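Local atomic coordinates of delta-aminolevulinic acid dehydratase (Toxoplasma gondii ME49, PDB entry 3OBK), a protein that catalyses the condensation of two molecules of 5-aminolevulinic acid into porphobilinogen, an early step of tetrapyrrole biosynthesis. Residues P49-D54 with R223-S228. Residues are numbered along the deposited sequence; the frame is centred on the assembly and turned at random.
With PBG (3-[5-(aminomethyl)-4-(carboxymethyl)-1H-pyrrol-3-yl]propanoic acid), chain L.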
ATOM      1  N   PRO A  49      24.743 -23.818  17.061  1.00 10.10           N
ATOM      2  CA  PRO A  49      25.941 -23.926  16.249  1.00 10.69           C
ATOM      3  C   PRO A  49      27.155 -24.427  17.029  1.00 10.65           C
ATOM      4  O   PRO A  49      27.446 -23.905  18.104  1.00 10.30           O
ATOM      5  CB  PRO A  49      26.167 -22.482  15.744  1.00 10.34           C
ATOM      6  CG  PRO A  49      25.090 -21.639  16.349  1.00 10.28           C
ATOM      7  CD  PRO A  49      24.582 -22.442  17.534  1.00 10.86           C
ATOM      8  N   LEU A  50      27.838 -25.429  16.473  1.00 10.27           N
ATOM      9  CA  LEU A  50      28.949 -26.083  17.157  1.00 10.82           C
ATOM     10  C   LEU A  50      30.211 -26.128  16.303  1.00 11.15           C
ATOM     11  O   LEU A  50      30.164 -26.019  15.068  1.00  9.32           O
ATOM     12  CB  LEU A  50      28.577 -27.507  17.555  1.00 11.23           C
ATOM     13  CG  LEU A  50      27.361 -27.640  18.483  1.00 10.79           C
ATOM     14  CD1 LEU A  50      26.857 -29.058  18.494  1.00  9.44           C
ATOM     15  CD2 LEU A  50      27.722 -27.130  19.901  1.00 11.07           C
ATOM     16  N   PHE A  51      31.330 -26.273  17.008  1.00 11.74           N
ATOM     17  CA  PHE A  51      32.639 -26.315  16.412  1.00 12.69           C
ATOM     18  C   PHE A  51      33.251 -27.652  16.692  1.00 13.82           C
ATOM     19  O   PHE A  51      33.243 -28.114  17.849  1.00 13.57           O
ATOM     20  CB  PHE A  51      33.530 -25.258  17.047  1.00 13.15           C
ATOM     21  CG  PHE A  51      33.025 -23.880  16.872  1.00 12.89           C
ATOM     22  CD1 PHE A  51      33.234 -23.203  15.678  1.00 12.86           C
ATOM     23  CD2 PHE A  51      32.307 -23.262  17.877  1.00 12.87           C
ATOM     24  CE1 PHE A  51      32.743 -21.915  15.518  1.00 13.04           C
ATOM     25  CE2 PHE A  51      31.828 -21.989  17.714  1.00 12.33           C
ATOM     26  CZ  PHE A  51      32.037 -21.315  16.542  1.00 11.71           C
ATOM     27  N   VAL A  52      33.802 -28.255  15.638  1.00 14.84           N
ATOM     28  CA  VAL A  52      34.513 -29.517  15.751  1.00 15.85           C
ATOM     29  C   VAL A  52      35.927 -29.409  15.192  1.00 17.35           C
ATOM     30  O   VAL A  52      36.156 -28.752  14.184  1.00 16.83           O
ATOM     31  CB  VAL A  52      33.781 -30.658  15.025  1.00 15.89           C
ATOM     32  CG1 VAL A  52      33.536 -30.317  13.581  1.00 13.53           C
ATOM     33  CG2 VAL A  52      34.579 -31.980  15.161  1.00 15.31           C
ATOM     34  N   HIS A  53      36.867 -30.085  15.847  1.00 19.39           N
ATOM     35  CA  HIS A  53      38.234 -30.207  15.329  1.00 20.75           C
ATOM     36  C   HIS A  53      38.738 -31.644  15.387  1.00 22.79           C
ATOM     37  O   HIS A  53      38.168 -32.488  16.063  1.00 23.61           O
ATOM     38  CB  HIS A  53      39.188 -29.230  16.042  1.00 20.75           C
ATOM     39  CG  HIS A  53      39.452 -29.533  17.491  1.00 20.32           C
ATOM     40  ND1 HIS A  53      40.403 -28.845  18.218  1.00 20.01           N
ATOM     41  CD2 HIS A  53      38.904 -30.431  18.344  1.00 19.94           C
ATOM     42  CE1 HIS A  53      40.445 -29.324  19.449  1.00 20.96           C
ATOM     43  NE2 HIS A  53      39.537 -30.278  19.556  1.00 20.99           N
ATOM     44  N   ASP A  54      39.815 -31.917  14.669  1.00 24.73           N
ATOM     45  CA  ASP A  54      40.353 -33.266  14.571  1.00 26.56           C
ATOM     46  C   ASP A  54      41.438 -33.480  15.613  1.00 27.44           C
ATOM     47  O   ASP A  54      42.594 -33.651  15.274  1.00 28.48           O
ATOM     48  CB  ASP A  54      40.929 -33.494  13.162  1.00 27.26           C
ATOM     49  CG  ASP A  54      40.678 -34.883  12.640  1.00 29.38           C
ATOM     50  OD1 ASP A  54      40.379 -35.816  13.427  1.00 32.45           O
ATOM     51  OD2 ASP A  54      40.760 -35.028  11.413  1.00 31.98           O
ATOM     52  N   ARG A 223      36.004 -16.244  14.642  1.00 17.96           N
ATOM     53  CA  ARG A 223      37.276 -16.358  13.960  1.00 18.62           C
ATOM     54  C   ARG A 223      38.409 -16.825  14.887  1.00 19.54           C
ATOM     55  O   ARG A 223      39.389 -17.392  14.422  1.00 19.37           O
ATOM     56  CB  ARG A 223      37.628 -15.033  13.281  1.00 18.79           C
ATOM     57  CG  ARG A 223      36.692 -14.694  12.116  1.00 18.44           C
ATOM     58  CD  ARG A 223      36.909 -13.293  11.614  1.00 17.68           C
ATOM     59  NE  ARG A 223      35.937 -12.886  10.595  1.00 17.12           N
ATOM     60  CZ  ARG A 223      35.726 -11.621  10.234  1.00 18.10           C
ATOM     61  NH1 ARG A 223      36.410 -10.629  10.807  1.00 18.91           N
ATOM     62  NH2 ARG A 223      34.825 -11.327   9.307  1.00 19.60           N
ATOM     63  N   ASP A 224      38.280 -16.602  16.193  1.00 20.54           N
ATOM     64  CA  ASP A 224      39.207 -17.220  17.134  1.00 21.24           C
ATOM     65  C   ASP A 224      38.956 -18.721  17.143  1.00 21.34           C
ATOM     66  O   ASP A 224      39.906 -19.504  17.125  1.00 21.53           O
ATOM     67  CB  ASP A 224      39.041 -16.663  18.547  1.00 21.72           C
ATOM     68  CG  ASP A 224      39.375 -15.167  18.652  1.00 23.21           C
ATOM     69  OD1 ASP A 224      40.136 -14.651  17.795  1.00 24.77           O
ATOM     70  OD2 ASP A 224      38.876 -14.509  19.608  1.00 24.34           O
ATOM     71  N   ALA A 225      37.678 -19.121  17.148  1.00 21.45           N
ATOM     72  CA  ALA A 225      37.299 -20.545  17.215  1.00 21.62           C
ATOM     73  C   ALA A 225      37.876 -21.364  16.064  1.00 22.11           C
ATOM     74  O   ALA A 225      38.413 -22.470  16.281  1.00 21.62           O
ATOM     75  CB  ALA A 225      35.797 -20.725  17.290  1.00 20.57           C
ATOM     76  N   LEU A 226      37.781 -20.815  14.851  1.00 22.70           N
ATOM     77  CA  LEU A 226      38.324 -21.480  13.646  1.00 23.57           C
ATOM     78  C   LEU A 226      39.770 -21.119  13.289  1.00 24.11           C
ATOM     79  O   LEU A 226      40.357 -21.715  12.371  1.00 24.35           O
ATOM     80  CB  LEU A 226      37.445 -21.163  12.451  1.00 23.26           C
ATOM     81  CG  LEU A 226      36.183 -21.983  12.291  1.00 23.76           C
ATOM     82  CD1 LEU A 226      35.427 -22.000  13.596  1.00 23.99           C
ATOM     83  CD2 LEU A 226      35.327 -21.455  11.119  1.00 21.48           C
ATOM     84  N   ASP A 227      40.323 -20.135  13.992  1.00 24.96           N
ATOM     85  CA  ASP A 227      41.643 -19.567  13.679  1.00 26.22           C
ATOM     86  C   ASP A 227      41.672 -19.089  12.224  1.00 26.35           C
ATOM     87  O   ASP A 227      42.483 -19.512  11.424  1.00 26.58           O
ATOM     88  CB  ASP A 227      42.765 -20.574  13.983  1.00 26.71           C
ATOM     89  CG  ASP A 227      44.147 -19.940  13.981  1.00 27.67           C
ATOM     90  OD1 ASP A 227      44.301 -18.749  14.292  1.00 27.47           O
ATOM     91  OD2 ASP A 227      45.096 -20.651  13.639  1.00 31.31           O
ATOM     92  N   SER A 228      40.751 -18.200  11.893  1.00 26.78           N
ATOM     93  CA  SER A 228      40.467 -17.908  10.493  1.00 27.14           C
ATOM     94  C   SER A 228      40.399 -16.409  10.243  1.00 27.16           C
ATOM     95  O   SER A 228      39.790 -15.951   9.286  1.00 26.75           O
ATOM     96  CB  SER A 228      39.186 -18.641  10.052  1.00 26.87           C
ATOM     97  OG  SER A 228      38.071 -18.240  10.818  1.00 26.48           O
TER
HETATM   98  CHA PBG L 360      32.179 -17.813   7.487  1.00 19.71           C
HETATM   99  C1A PBG L 360      31.362 -17.590   8.717  1.00 19.58           C
HETATM  100  C2A PBG L 360      31.545 -16.585   9.661  1.00 19.49           C
HETATM  101  C3A PBG L 360      30.558 -16.771  10.612  1.00 16.46           C
HETATM  102  C4A PBG L 360      29.760 -17.813  10.177  1.00 18.81           C
HETATM  103  NA  PBG L 360      30.280 -18.312   9.047  1.00 19.44           N
HETATM  104  C5A PBG L 360      32.679 -15.594   9.777  1.00 21.31           C
HETATM  105  C6A PBG L 360      32.752 -14.545   8.753  1.00 19.95           C
HETATM  106  O1A PBG L 360      32.121 -14.752   7.683  1.00 22.89           O
HETATM  107  O2A PBG L 360      33.487 -13.547   8.930  1.00 16.92           O
HETATM  108  C7A PBG L 360      30.407 -15.983  11.855  1.00 14.72           C
HETATM  109  C8A PBG L 360      29.482 -16.521  12.882  1.00 12.13           C
HETATM  110  C9A PBG L 360      29.535 -15.941  14.233  1.00  9.48           C
HETATM  111  O3A PBG L 360      29.106 -16.625  15.158  1.00 14.05           O
HETATM  112  O4A PBG L 360      30.226 -14.954  14.530  1.00  9.26           O
HETATM  113  N1  PBG L 360      31.552 -17.636   6.218  1.00 18.89           N
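Phe-51, on the strand 46-53, and Ala-225, in the last turn of helix 220-226, are the residues whose CA atoms come nearest across the two segments, with 7.5 Å between Phe-51 CA and Ala-225 CA. No hydrogen bond links the two segments, and the contact rests on apolar packing. The helix ends in a Schellman motif: Asp-227 adopts positive phi, Ser-228 N donates to Arg-223 O, and a weak bond runs from Asp-227 N to Asp-224 O. Arg-69, from the neighbouring strand 68-70, adds bonds to the carbonyl oxygens of Asp-224 and Ala-225.

Two side chains of the helix end meet a single aromatic ring. With its CG anti to the carbonyl carbon (chi1 -61°), Phe-51 reaches out from the strand towards the helix. The methyl of Ala-225 lies over one ring face in a CH-pi contact, its CB 3.8 Å from the centroid of the Phe-51 ring and 14° off the normal. Leu-226 arrives differently: its side chain crosses that of Phe-51 at about a right angle, and its CD1 branch approaches the ring obliquely, at the CD1 and CE1 atoms of Phe-51. All three residues are buried.

One turn back, Arg-223 points away from the strand and extends from CG to NE towards porphobilinogen. The edge of its guanidinium meets the carboxylate of the ligand's acetate arm, with O2A of PBG near its plane; NH2 of Arg-223 bonds to that oxygen at 2.6 Å, while NE of Arg-223 gives the same O2A a weak second bond. The positive guanidinium would favour an ionised carboxylate. Lys-213 and Ser-293 are among the ligand's other hydrogen-bonding partners. The arrangement thus joins a strand of the TIM barrel to a short helix that follows strand 206-213 and bears an arginine of the product-binding active site.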